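Local structure of glycosyltransferase (duf1792) (5V4A) at residues 243-247 against 248-252; 132-135 against 136-139; 48-51 against 52-56. The protein is a glycosyltransferase, represented here by its UDP-binding C-terminal DUF1792 domain of GT-D fold, and probably serves the export of a serine-rich repeat cell wall protein. One frame throughout, in Å; residues are numbered along the deposited sequence.

Contact 1: residues 243-247 against 248-252; sequences HKHTA and EHNFD. With UDP (uridine-5'-diphosphate), chain C.
His245 and Asp252 meet through a histidine-carboxylate hydrogen bond, ND1 to OD1, modelled at a very short 2.4 Å whose exact value is doubtful. The carboxylate stands almost perpendicular to the imidazole, 89° between planes, with Asp252 CG in the ring plane at the edge. Asn250 OD1 also comes to that edge, 3.5 Å from His245 CE1. Over one face of the imidazole sits O2' of UDP, 3.5 Å from His245 CD2. With CG anti to the backbone N (chi1 175°), the ring reaches both nucleotide and carboxylate; NE2 bonds to His223, another UDP-binding residue, and Asp252 OD2 is hydrogen-bonded to Thr150 OG1. Glu248 forms a salt bridge with Arg116, which binds UDP.

Two backbone bonds shape the turns. Thr246 to His249 is type II, closed by His249 N to Thr246 O at 3.0 Å; a type I turn follows, with Asp252 N 3.2 Å from His249 O. Besides these, Glu248 N bonds weakly to the side-chain Asn250 OD1, and a water accepts from Thr246 N while lying 2.8 Å from both His249 O and Asp252 OD1.

Apolar contact is slight: Thr246 and His249 run side by side, Thr246 CG2 3.4 Å from His249 CD2. In the chain the loop follows helix 224-233 and precedes helix 261-266; Thr246 and Ala247 rest on Trp230 of the former.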
ATOM      1  N   HIS A 243       2.350  10.170  27.049  1.00 16.26           N
ATOM      2  CA  HIS A 243       2.643  11.516  26.564  1.00 16.04           C
ATOM      3  C   HIS A 243       1.643  12.021  25.530  1.00 16.35           C
ATOM      4  O   HIS A 243       1.858  13.084  24.942  1.00 15.41           O
ATOM      5  CB  HIS A 243       4.063  11.597  26.012  1.00 21.71           C
ATOM      6  CG  HIS A 243       5.111  11.206  27.010  1.00 25.57           C
ATOM      7  ND1 HIS A 243       5.707   9.964  27.027  1.00 33.60           N
ATOM      8  CD2 HIS A 243       5.637  11.889  28.054  1.00 29.19           C
ATOM      9  CE1 HIS A 243       6.577   9.910  28.020  1.00 27.89           C
ATOM     10  NE2 HIS A 243       6.550  11.063  28.663  1.00 34.29           N
ATOM     11  N   LYS A 244       0.558  11.299  25.306  1.00 15.50           N
ATOM     12  CA  LYS A 244      -0.506  11.755  24.420  1.00 18.97           C
ATOM     13  C   LYS A 244      -1.688  10.840  24.668  1.00 15.72           C
ATOM     14  O   LYS A 244      -1.612   9.907  25.477  1.00 16.33           O
ATOM     15  CB  LYS A 244      -0.079  11.733  22.950  1.00 21.22           C
ATOM     16  CG  LYS A 244       0.356  10.377  22.474  1.00 18.99           C
ATOM     17  CD  LYS A 244       0.593  10.394  20.976  1.00 26.85           C
ATOM     18  CE  LYS A 244       1.621   9.352  20.590  1.00 29.59           C
ATOM     19  NZ  LYS A 244       1.976   9.397  19.135  1.00 28.27           N
ATOM     20  N   HIS A 245      -2.782  11.127  23.956  1.00 15.04           N
ATOM     21  CA  HIS A 245      -3.994  10.330  24.008  1.00 15.14           C
ATOM     22  C   HIS A 245      -3.732   8.906  23.539  1.00 17.92           C
ATOM     23  O   HIS A 245      -2.994   8.678  22.575  1.00 17.23           O
ATOM     24  CB  HIS A 245      -5.051  10.983  23.102  1.00 14.86           C
ATOM     25  CG  HIS A 245      -6.320  10.203  22.977  1.00 18.48           C
ATOM     26  ND1 HIS A 245      -7.277  10.180  23.966  1.00 18.86           N
ATOM     27  CD2 HIS A 245      -6.789   9.416  21.978  1.00 17.94           C
ATOM     28  CE1 HIS A 245      -8.277   9.407  23.589  1.00 17.58           C
ATOM     29  NE2 HIS A 245      -8.007   8.929  22.388  1.00 17.36           N
ATOM     30  N   THR A 246      -4.393   7.950  24.193  1.00 15.46           N
ATOM     31  CA  THR A 246      -4.390   6.553  23.787  1.00 15.52           C
ATOM     32  C   THR A 246      -5.821   6.090  23.560  1.00 17.35           C
ATOM     33  O   THR A 246      -6.681   6.277  24.422  1.00 18.37           O
ATOM     34  CB  THR A 246      -3.712   5.647  24.819  1.00 17.00           C
ATOM     35  OG1 THR A 246      -2.405   6.151  25.115  1.00 15.94           O
ATOM     36  CG2 THR A 246      -3.597   4.221  24.299  1.00 17.80           C
ATOM     37  N   ALA A 247      -6.057   5.455  22.411  1.00 15.97           N
ATOM     38  CA  ALA A 247      -7.366   4.888  22.109  1.00 15.55           C
ATOM     39  C   ALA A 247      -7.836   3.959  23.225  1.00 23.23           C
ATOM     40  O   ALA A 247      -7.067   3.140  23.741  1.00 24.54           O
ATOM     41  CB  ALA A 247      -7.291   4.107  20.799  1.00 15.31           C
ATOM     42  N   GLU A 248      -9.123   4.068  23.559  1.00 16.42           N
ATOM     43  CA  GLU A 248      -9.783   3.278  24.599  1.00 26.52           C
ATOM     44  C   GLU A 248      -9.203   3.553  25.984  1.00 27.06           C
ATOM     45  O   GLU A 248      -9.358   2.740  26.902  1.00 29.88           O
ATOM     46  CB  GLU A 248      -9.755   1.777  24.278  1.00 30.69           C
ATOM     47  CG  GLU A 248     -10.787   1.348  23.205  1.00 28.92           C
ATOM     48  CD  GLU A 248     -10.296   1.562  21.770  1.00 29.36           C
ATOM     49  OE1 GLU A 248      -9.404   0.798  21.345  1.00 31.74           O
ATOM     50  OE2 GLU A 248     -10.808   2.469  21.061  1.00 20.90           O
ATOM     51  N   HIS A 249      -8.494   4.674  26.126  1.00 25.51           N
ATOM     52  CA  HIS A 249      -8.206   5.290  27.415  1.00 24.89           C
ATOM     53  C   HIS A 249      -8.769   6.710  27.335  1.00 22.01           C
ATOM     54  O   HIS A 249      -8.043   7.701  27.461  1.00 22.17           O
ATOM     55  CB  HIS A 249      -6.704   5.260  27.705  1.00 20.07           C
ATOM     56  CG  HIS A 249      -6.135   3.875  27.773  1.00 19.13           C
ATOM     57  ND1 HIS A 249      -6.025   3.165  28.951  1.00 22.71           N
ATOM     58  CD2 HIS A 249      -5.659   3.063  26.799  1.00 21.81           C
ATOM     59  CE1 HIS A 249      -5.488   1.983  28.698  1.00 21.27           C
ATOM     60  NE2 HIS A 249      -5.258   1.894  27.402  1.00 25.44           N
ATOM     61  N   ASN A 250     -10.076   6.808  27.097  1.00 18.45           N
ATOM     62  CA  ASN A 250     -10.640   8.013  26.501  1.00 18.88           C
ATOM     63  C   ASN A 250     -10.883   9.132  27.499  1.00 17.14           C
ATOM     64  O   ASN A 250     -11.237  10.240  27.084  1.00 16.96           O
ATOM     65  CB  ASN A 250     -11.928   7.667  25.747  1.00 24.10           C
ATOM     66  CG  ASN A 250     -11.661   6.843  24.491  1.00 20.70           C
ATOM     67  OD1 ASN A 250     -10.533   6.802  23.988  1.00 20.29           O
ATOM     68  ND2 ASN A 250     -12.696   6.187  23.979  1.00 18.36           N
ATOM     69  N   PHE A 251     -10.700   8.885  28.798  1.00 17.64           N
ATOM     70  CA  PHE A 251     -10.828   9.989  29.743  1.00 17.87           C
ATOM     71  C   PHE A 251      -9.610  10.903  29.691  1.00 17.59           C
ATOM     72  O   PHE A 251      -9.696  12.055  30.121  1.00 17.63           O
ATOM     73  CB  PHE A 251     -11.027   9.442  31.162  1.00 18.57           C
ATOM     74  CG  PHE A 251     -11.525  10.468  32.159  1.00 18.93           C
ATOM     75  CD1 PHE A 251     -12.822  10.948  32.106  1.00 20.22           C
ATOM     76  CD2 PHE A 251     -10.678  10.963  33.129  1.00 19.17           C
ATOM     77  CE1 PHE A 251     -13.273  11.894  33.037  1.00 19.41           C
ATOM     78  CE2 PHE A 251     -11.115  11.900  34.064  1.00 29.64           C
ATOM     79  CZ  PHE A 251     -12.418  12.374  34.009  1.00 19.65           C
ATOM     80  N   ASP A 252      -8.494  10.420  29.122  1.00 17.28           N
ATOM     81  CA  ASP A 252      -7.257  11.186  28.968  1.00 17.23           C
ATOM     82  C   ASP A 252      -6.628  11.556  30.305  1.00 21.52           C
ATOM     83  O   ASP A 252      -5.980  12.598  30.420  1.00 18.81           O
ATOM     84  CB  ASP A 252      -7.439  12.461  28.126  1.00 20.10           C
ATOM     85  CG  ASP A 252      -7.587  12.182  26.648  1.00 16.11           C
ATOM     86  OD1 ASP A 252      -7.111  11.125  26.197  1.00 20.16           O
ATOM     87  OD2 ASP A 252      -8.131  13.055  25.928  1.00 19.33           O
TER
HETATM   88  N1  UDP C 301     -11.279  13.433  19.866  1.00 11.34           N
HETATM   89  C2  UDP C 301     -11.009  14.773  20.014  1.00 10.60           C
HETATM   90  N3  UDP C 301     -12.062  15.534  20.448  1.00 14.87           N
HETATM   91  C4  UDP C 301     -13.337  15.096  20.748  1.00 14.81           C
HETATM   92  C5  UDP C 301     -13.544  13.696  20.559  1.00  9.50           C
HETATM   93  C6  UDP C 301     -12.530  12.923  20.119  1.00  9.59           C
HETATM   94  O2  UDP C 301      -9.913  15.259  19.780  1.00 18.30           O
HETATM   95  O4  UDP C 301     -14.197  15.915  21.123  1.00 17.16           O
HETATM   96  C1' UDP C 301     -10.191  12.574  19.325  1.00 15.16           C
HETATM   97  C2' UDP C 301      -9.491  11.624  20.288  1.00 20.59           C
HETATM   98  O2' UDP C 301      -8.549  12.317  21.106  1.00 16.95           O
HETATM   99  C3' UDP C 301      -8.842  10.648  19.284  1.00 18.77           C
HETATM  100  C4' UDP C 301      -9.821  10.652  18.092  1.00 18.02           C
HETATM  101  O4' UDP C 301     -10.747  11.730  18.344  1.00 13.61           O
HETATM  102  O3' UDP C 301      -7.585  11.107  18.802  1.00 17.53           O
HETATM  103  C5' UDP C 301     -10.567   9.361  17.851  1.00 12.73           C
HETATM  104  O5' UDP C 301     -11.587   9.485  16.834  1.00 10.41           O
HETATM  105  PA  UDP C 301     -12.580   8.293  16.529  1.00 14.88           P
HETATM  106  O1A UDP C 301     -13.511   8.043  17.712  1.00 21.32           O
HETATM  107  O2A UDP C 301     -13.208   8.588  15.218  1.00 18.96           O
HETATM  108  O3A UDP C 301     -11.611   6.982  16.420  1.00 16.29           O
HETATM  109  PB  UDP C 301     -11.809   5.508  15.857  1.00 14.72           P
HETATM  110  O1B UDP C 301     -13.238   5.543  15.300  1.00 17.49           O
HETATM  111  O2B UDP C 301     -11.744   4.637  17.133  1.00 14.63           O
HETATM  112  O3B UDP C 301     -10.784   5.169  14.817  1.00 17.22           O
HETATM  113  O   HOH W   1      -5.611   8.845  26.729  1.00 11.04           O

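Contact 2: residues 132-135 against 136-139; sequences AKLK and QLWQ
Trp138 folds its indole back over the preceding turn, so that one face lies on the backbone of Leu134 and Lys135. Leu134 O stands 3.5 Å above the plane of the Trp138 ring, displaced from the ring centre. Beside it Lys135 CA makes a CH-pi contact, 4.0 Å from the centroid of the five-membered ring and 25° off its normal. What brings the ring here is chi1 of 53°, which sets CG between the backbone N and the carbonyl carbon. At the rim of the indole, NE1 bonds to Leu159 O, and the indole also meets the ring of Phe160.

The second flat group is the amide of Gln139. Its NE2 donates to Lys135 O at 3.2 Å, the oxygen lying within 4° of the amide plane. Trp138 N reaches the same oxygen at 3.1 Å, so two donors hold it, one from each face of the carbonyl.

Along the backbone, three-back bonds join the four-back ones. Gln136 N reaches Ala132 O four residues back, at 3.1 Å, whereas Leu137 N bonds to Leu134 O at 2.9 Å, three back, as does Trp138 N to Lys135 O; Leu137 N also keeps a weak bond to Lys133 O, four back. On the apolar side Leu134 CD2 lies 4.3 Å from Leu137 CD1, and Leu134 CB is 4.2 Å from Trp138 CH2.

Helix 127-138 packs on helix 11-21, where Leu134 meets Leu15 and Leu137 meets Leu18 and Leu19, while Lys133 NZ bonds to Asn12 and Asp16. The helix also meets the second subunit: Ala132 touches Leu19 of that subunit and Gln139 touches its Gln136. In its own chain, helix 127-138 leads on to strand 142-148.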
ATOM      1  N   ALA A 132       0.769   0.599   4.961  1.00 15.87           N
ATOM      2  CA  ALA A 132       1.412   1.076   3.740  1.00 13.19           C
ATOM      3  C   ALA A 132       0.411   1.774   2.823  1.00 11.23           C
ATOM      4  O   ALA A 132       0.703   2.840   2.271  1.00 12.83           O
ATOM      5  CB  ALA A 132       2.092  -0.075   2.989  1.00 14.89           C
ATOM      6  N   LYS A 133      -0.771   1.188   2.645  1.00 11.37           N
ATOM      7  CA  LYS A 133      -1.759   1.810   1.756  1.00 11.38           C
ATOM      8  C   LYS A 133      -2.320   3.092   2.357  1.00 16.11           C
ATOM      9  O   LYS A 133      -2.594   4.063   1.635  1.00 17.48           O
ATOM     10  CB  LYS A 133      -2.875   0.816   1.450  1.00 11.65           C
ATOM     11  CG  LYS A 133      -2.428  -0.321   0.528  1.00 11.86           C
ATOM     12  CD  LYS A 133      -3.598  -0.984  -0.171  1.00 15.39           C
ATOM     13  CE  LYS A 133      -4.128  -2.146   0.598  1.00 16.95           C
ATOM     14  NZ  LYS A 133      -5.101  -2.942  -0.176  1.00 12.75           N
ATOM     15  N   LEU A 134      -2.484   3.119   3.681  1.00 14.30           N
ATOM     16  CA  LEU A 134      -2.889   4.352   4.344  1.00 16.78           C
ATOM     17  C   LEU A 134      -1.864   5.448   4.110  1.00 13.21           C
ATOM     18  O   LEU A 134      -2.221   6.570   3.737  1.00 12.57           O
ATOM     19  CB  LEU A 134      -3.071   4.113   5.844  1.00 12.78           C
ATOM     20  CG  LEU A 134      -4.377   3.492   6.332  1.00 20.82           C
ATOM     21  CD1 LEU A 134      -4.178   2.775   7.667  1.00 18.01           C
ATOM     22  CD2 LEU A 134      -5.476   4.567   6.472  1.00 21.68           C
ATOM     23  N   LYS A 135      -0.571   5.129   4.295  1.00 14.16           N
ATOM     24  CA  LYS A 135       0.459   6.148   4.112  1.00 10.71           C
ATOM     25  C   LYS A 135       0.457   6.692   2.695  1.00 20.58           C
ATOM     26  O   LYS A 135       0.728   7.877   2.497  1.00 23.43           O
ATOM     27  CB  LYS A 135       1.860   5.619   4.455  1.00 12.04           C
ATOM     28  CG  LYS A 135       2.088   5.321   5.946  1.00 11.76           C
ATOM     29  CD  LYS A 135       3.516   4.960   6.184  1.00 19.43           C
ATOM     30  CE  LYS A 135       3.789   4.734   7.647  1.00 25.41           C
ATOM     31  NZ  LYS A 135       5.072   3.994   7.749  1.00 27.10           N
ATOM     32  N   GLN A 136       0.115   5.859   1.711  1.00 15.59           N
ATOM     33  CA  GLN A 136       0.092   6.302   0.323  1.00 14.12           C
ATOM     34  C   GLN A 136      -1.001   7.341   0.076  1.00 18.68           C
ATOM     35  O   GLN A 136      -0.912   8.106  -0.889  1.00 20.41           O
ATOM     36  CB  GLN A 136      -0.105   5.094  -0.599  1.00 21.16           C
ATOM     37  CG  GLN A 136       0.195   5.357  -2.080  1.00 29.37           C
ATOM     38  CD  GLN A 136       1.660   5.643  -2.354  1.00 26.00           C
ATOM     39  OE1 GLN A 136       2.539   5.231  -1.602  1.00 33.79           O
ATOM     40  NE2 GLN A 136       1.925   6.366  -3.431  1.00 27.53           N
ATOM     41  N   LEU A 137      -2.018   7.388   0.931  1.00 10.92           N
ATOM     42  CA  LEU A 137      -3.069   8.392   0.793  1.00 12.73           C
ATOM     43  C   LEU A 137      -2.531   9.799   1.012  1.00 19.01           C
ATOM     44  O   LEU A 137      -3.021  10.754   0.396  1.00 17.25           O
ATOM     45  CB  LEU A 137      -4.196   8.093   1.776  1.00 19.26           C
ATOM     46  CG  LEU A 137      -5.052   6.860   1.499  1.00 24.95           C
ATOM     47  CD1 LEU A 137      -5.972   6.627   2.680  1.00 26.59           C
ATOM     48  CD2 LEU A 137      -5.882   7.067   0.243  1.00 28.62           C
ATOM     49  N   TRP A 138      -1.528   9.953   1.871  1.00 18.53           N
ATOM     50  CA  TRP A 138      -0.984  11.268   2.141  1.00 18.02           C
ATOM     51  C   TRP A 138       0.462  11.445   1.710  1.00 17.93           C
ATOM     52  O   TRP A 138       1.016  12.527   1.935  1.00 17.76           O
ATOM     53  CB  TRP A 138      -1.120  11.614   3.631  1.00 11.93           C
ATOM     54  CG  TRP A 138      -0.563  10.608   4.642  1.00 10.52           C
ATOM     55  CD1 TRP A 138       0.754  10.386   4.950  1.00 14.34           C
ATOM     56  CD2 TRP A 138      -1.322   9.741   5.496  1.00 12.82           C
ATOM     57  NE1 TRP A 138       0.857   9.420   5.927  1.00 19.86           N
ATOM     58  CE2 TRP A 138      -0.402   9.019   6.289  1.00 17.46           C
ATOM     59  CE3 TRP A 138      -2.689   9.510   5.678  1.00 23.11           C
ATOM     60  CZ2 TRP A 138      -0.809   8.078   7.236  1.00 18.83           C
ATOM     61  CZ3 TRP A 138      -3.086   8.572   6.630  1.00 25.20           C
ATOM     62  CH2 TRP A 138      -2.150   7.874   7.389  1.00 18.01           C
ATOM     63  N   GLN A 139       1.088  10.432   1.098  1.00 16.80           N
ATOM     64  CA  GLN A 139       2.476  10.560   0.668  1.00 12.87           C
ATOM     65  C   GLN A 139       2.634  11.745  -0.279  1.00 13.64           C
ATOM     66  O   GLN A 139       1.908  11.860  -1.268  1.00 15.60           O
ATOM     67  CB  GLN A 139       2.947   9.280  -0.032  1.00 22.21           C
ATOM     68  CG  GLN A 139       3.279   8.129   0.877  1.00 38.86           C
ATOM     69  CD  GLN A 139       4.246   8.525   1.962  1.00 39.50           C
ATOM     70  OE1 GLN A 139       5.451   8.658   1.719  1.00 43.40           O
ATOM     71  NE2 GLN A 139       3.723   8.738   3.167  1.00 29.16           N
TER

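Contact 3: residues 48-51 against 52-56; sequences PELS and ARLRE
Ser51, Ala52 and Leu50 carry this turn of helix, each tied to a residue four positions away. Ser51 O receives Arg55 N at 3.0 Å in a nearly straight bond, 173° at the hydrogen. Its hydroxyl turns elsewhere, to Leu35 O.

Ala52 N donates to Pro48 O at 3.1 Å, and the methyl CB of Ala52 rests 3.4 Å from that same Pro48 O, so the small side chain lies close over the first turn.

Leu50 is gripped twice by Leu54: through the backbone, with Leu54 N 2.7 Å from Leu50 O, and through the side chains, with Leu50 CD1 3.8 Å from Leu54 CG. Setting CG anti to the backbone N (chi1 172°) brings the CD1 branch of Leu50 toward Leu54.

On another side Arg53 NH1 bridges to Glu56 OE1 at 3.3 Å, meeting the oxygen from above the carboxylate plane, while NH2 pairs with Asp210.

Before the helix, Asp47 OD1 takes Leu50 N. The four-residue bonds are regular alpha-helical geometry, and Leu50 and Leu54, one turn apart, form an apolar stripe. With it helix 48-58 packs against both helix 30-36 and helix 201-213: the two leucines touch Leu35 of the first, and Val206 and Lys205, respectively, of the second.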
ATOM      1  N   PRO A  48     -28.396  16.762  21.047  1.00 22.70           N
ATOM      2  CA  PRO A  48     -29.429  16.257  20.135  1.00 20.81           C
ATOM      3  C   PRO A  48     -29.158  16.613  18.681  1.00 24.60           C
ATOM      4  O   PRO A  48     -29.547  15.856  17.782  1.00 23.15           O
ATOM      5  CB  PRO A  48     -30.713  16.923  20.654  1.00 22.13           C
ATOM      6  CG  PRO A  48     -30.222  18.167  21.315  1.00 22.12           C
ATOM      7  CD  PRO A  48     -28.917  17.792  21.957  1.00 23.02           C
ATOM      8  N   GLU A  49     -28.542  17.767  18.415  1.00 20.00           N
ATOM      9  CA  GLU A  49     -28.246  18.127  17.034  1.00 19.63           C
ATOM     10  C   GLU A  49     -27.180  17.206  16.440  1.00 18.53           C
ATOM     11  O   GLU A  49     -27.308  16.775  15.291  1.00 18.43           O
ATOM     12  CB  GLU A  49     -27.828  19.592  16.951  1.00 26.06           C
ATOM     13  CG  GLU A  49     -29.022  20.541  17.035  1.00 43.31           C
ATOM     14  CD  GLU A  49     -28.625  22.000  17.105  1.00 57.23           C
ATOM     15  OE1 GLU A  49     -27.669  22.328  17.839  1.00 61.65           O
ATOM     16  OE2 GLU A  49     -29.275  22.820  16.425  1.00 64.43           O
ATOM     17  N   LEU A  50     -26.139  16.893  17.217  1.00 18.90           N
ATOM     18  CA  LEU A  50     -25.109  15.950  16.787  1.00 16.80           C
ATOM     19  C   LEU A  50     -25.697  14.574  16.485  1.00 17.04           C
ATOM     20  O   LEU A  50     -25.476  14.017  15.402  1.00 16.73           O
ATOM     21  CB  LEU A  50     -24.032  15.844  17.872  1.00 25.08           C
ATOM     22  CG  LEU A  50     -22.972  14.769  17.687  1.00 15.24           C
ATOM     23  CD1 LEU A  50     -22.283  14.954  16.384  1.00 14.65           C
ATOM     24  CD2 LEU A  50     -21.952  14.794  18.825  1.00 16.14           C
ATOM     25  N   SER A  51     -26.428  13.999  17.441  1.00 17.67           N
ATOM     26  CA  SER A  51     -26.944  12.643  17.277  1.00 22.14           C
ATOM     27  C   SER A  51     -27.854  12.529  16.063  1.00 18.54           C
ATOM     28  O   SER A  51     -27.769  11.554  15.301  1.00 18.43           O
ATOM     29  CB  SER A  51     -27.693  12.214  18.538  1.00 22.86           C
ATOM     30  OG  SER A  51     -26.799  12.033  19.613  1.00 26.17           O
ATOM     31  N   ALA A  52     -28.720  13.524  15.854  1.00 19.21           N
ATOM     32  CA  ALA A  52     -29.590  13.502  14.685  1.00 22.98           C
ATOM     33  C   ALA A  52     -28.774  13.629  13.408  1.00 19.04           C
ATOM     34  O   ALA A  52     -29.103  13.021  12.378  1.00 19.22           O
ATOM     35  CB  ALA A  52     -30.634  14.616  14.778  1.00 21.07           C
ATOM     36  N   ARG A  53     -27.709  14.431  13.459  1.00 20.56           N
ATOM     37  CA  ARG A  53     -26.833  14.574  12.304  1.00 22.50           C
ATOM     38  C   ARG A  53     -26.057  13.291  12.028  1.00 16.96           C
ATOM     39  O   ARG A  53     -25.822  12.943  10.865  1.00 19.34           O
ATOM     40  CB  ARG A  53     -25.874  15.739  12.509  1.00 21.31           C
ATOM     41  CG  ARG A  53     -25.073  16.093  11.271  1.00 31.99           C
ATOM     42  CD  ARG A  53     -25.926  16.676  10.157  1.00 33.39           C
ATOM     43  NE  ARG A  53     -25.098  17.297   9.123  1.00 33.37           N
ATOM     44  CZ  ARG A  53     -25.555  17.710   7.943  1.00 45.72           C
ATOM     45  NH1 ARG A  53     -26.841  17.575   7.639  1.00 50.60           N
ATOM     46  NH2 ARG A  53     -24.731  18.269   7.066  1.00 43.42           N
ATOM     47  N   LEU A  54     -25.638  12.573  13.071  1.00 17.51           N
ATOM     48  CA  LEU A  54     -24.916  11.327  12.831  1.00 16.15           C
ATOM     49  C   LEU A  54     -25.827  10.272  12.221  1.00 17.52           C
ATOM     50  O   LEU A  54     -25.448   9.577  11.264  1.00 17.42           O
ATOM     51  CB  LEU A  54     -24.306  10.799  14.132  1.00 15.80           C
ATOM     52  CG  LEU A  54     -23.268  11.637  14.851  1.00 15.09           C
ATOM     53  CD1 LEU A  54     -22.955  10.992  16.211  1.00 15.03           C
ATOM     54  CD2 LEU A  54     -22.003  11.760  14.014  1.00 26.07           C
ATOM     55  N   ARG A  55     -27.033  10.141  12.768  1.00 18.84           N
ATOM     56  CA  ARG A  55     -28.010   9.216  12.215  1.00 18.71           C
ATOM     57  C   ARG A  55     -28.293   9.540  10.753  1.00 18.74           C
ATOM     58  O   ARG A  55     -28.436   8.634   9.924  1.00 19.30           O
ATOM     59  CB  ARG A  55     -29.289   9.282  13.039  1.00 19.56           C
ATOM     60  CG  ARG A  55     -30.350   8.263  12.695  1.00 20.52           C
ATOM     61  CD  ARG A  55     -31.482   8.427  13.669  1.00 32.24           C
ATOM     62  NE  ARG A  55     -31.934   9.815  13.680  1.00 31.94           N
ATOM     63  CZ  ARG A  55     -32.685  10.351  14.638  1.00 33.97           C
ATOM     64  NH1 ARG A  55     -33.064   9.614  15.680  1.00 22.97           N
ATOM     65  NH2 ARG A  55     -33.044  11.628  14.561  1.00 31.34           N
ATOM     66  N   GLU A  56     -28.305  10.829  10.410  1.00 18.60           N
ATOM     67  CA  GLU A  56     -28.605  11.213   9.032  1.00 24.00           C
ATOM     68  C   GLU A  56     -27.499  10.768   8.087  1.00 24.17           C
ATOM     69  O   GLU A  56     -27.777  10.291   6.981  1.00 18.47           O
ATOM     70  CB  GLU A  56     -28.808  12.719   8.924  1.00 23.68           C
ATOM     71  CG  GLU A  56     -29.378  13.106   7.576  1.00 30.93           C
ATOM     72  CD  GLU A  56     -29.477  14.602   7.347  1.00 32.73           C
ATOM     73  OE1 GLU A  56     -29.224  15.387   8.287  1.00 25.60           O
ATOM     74  OE2 GLU A  56     -29.763  14.983   6.189  1.00 36.66           O
TER

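How the contacts relate
All three contacts are local, follow one another in the order 3, 2, 1 along the chain, and touch nowhere. Only contact 1 forms part of the UDP site, through His245. Contacts 2 and 3 stand further back: the side chain of Leu134 is about 10 Å from UDP and that of Leu50 about 8 Å. Contact 3 is linked to the site more closely through Lys205, which bonds to UDP and whose side chain lies about 4 Å from that of Leu54. Centres of contacts 1 and 2 are 24 Å apart, those of 1 and 3 25 Å; contacts 2 and 3, with centres 31 Å apart, lie on opposite sides of the chain's centre.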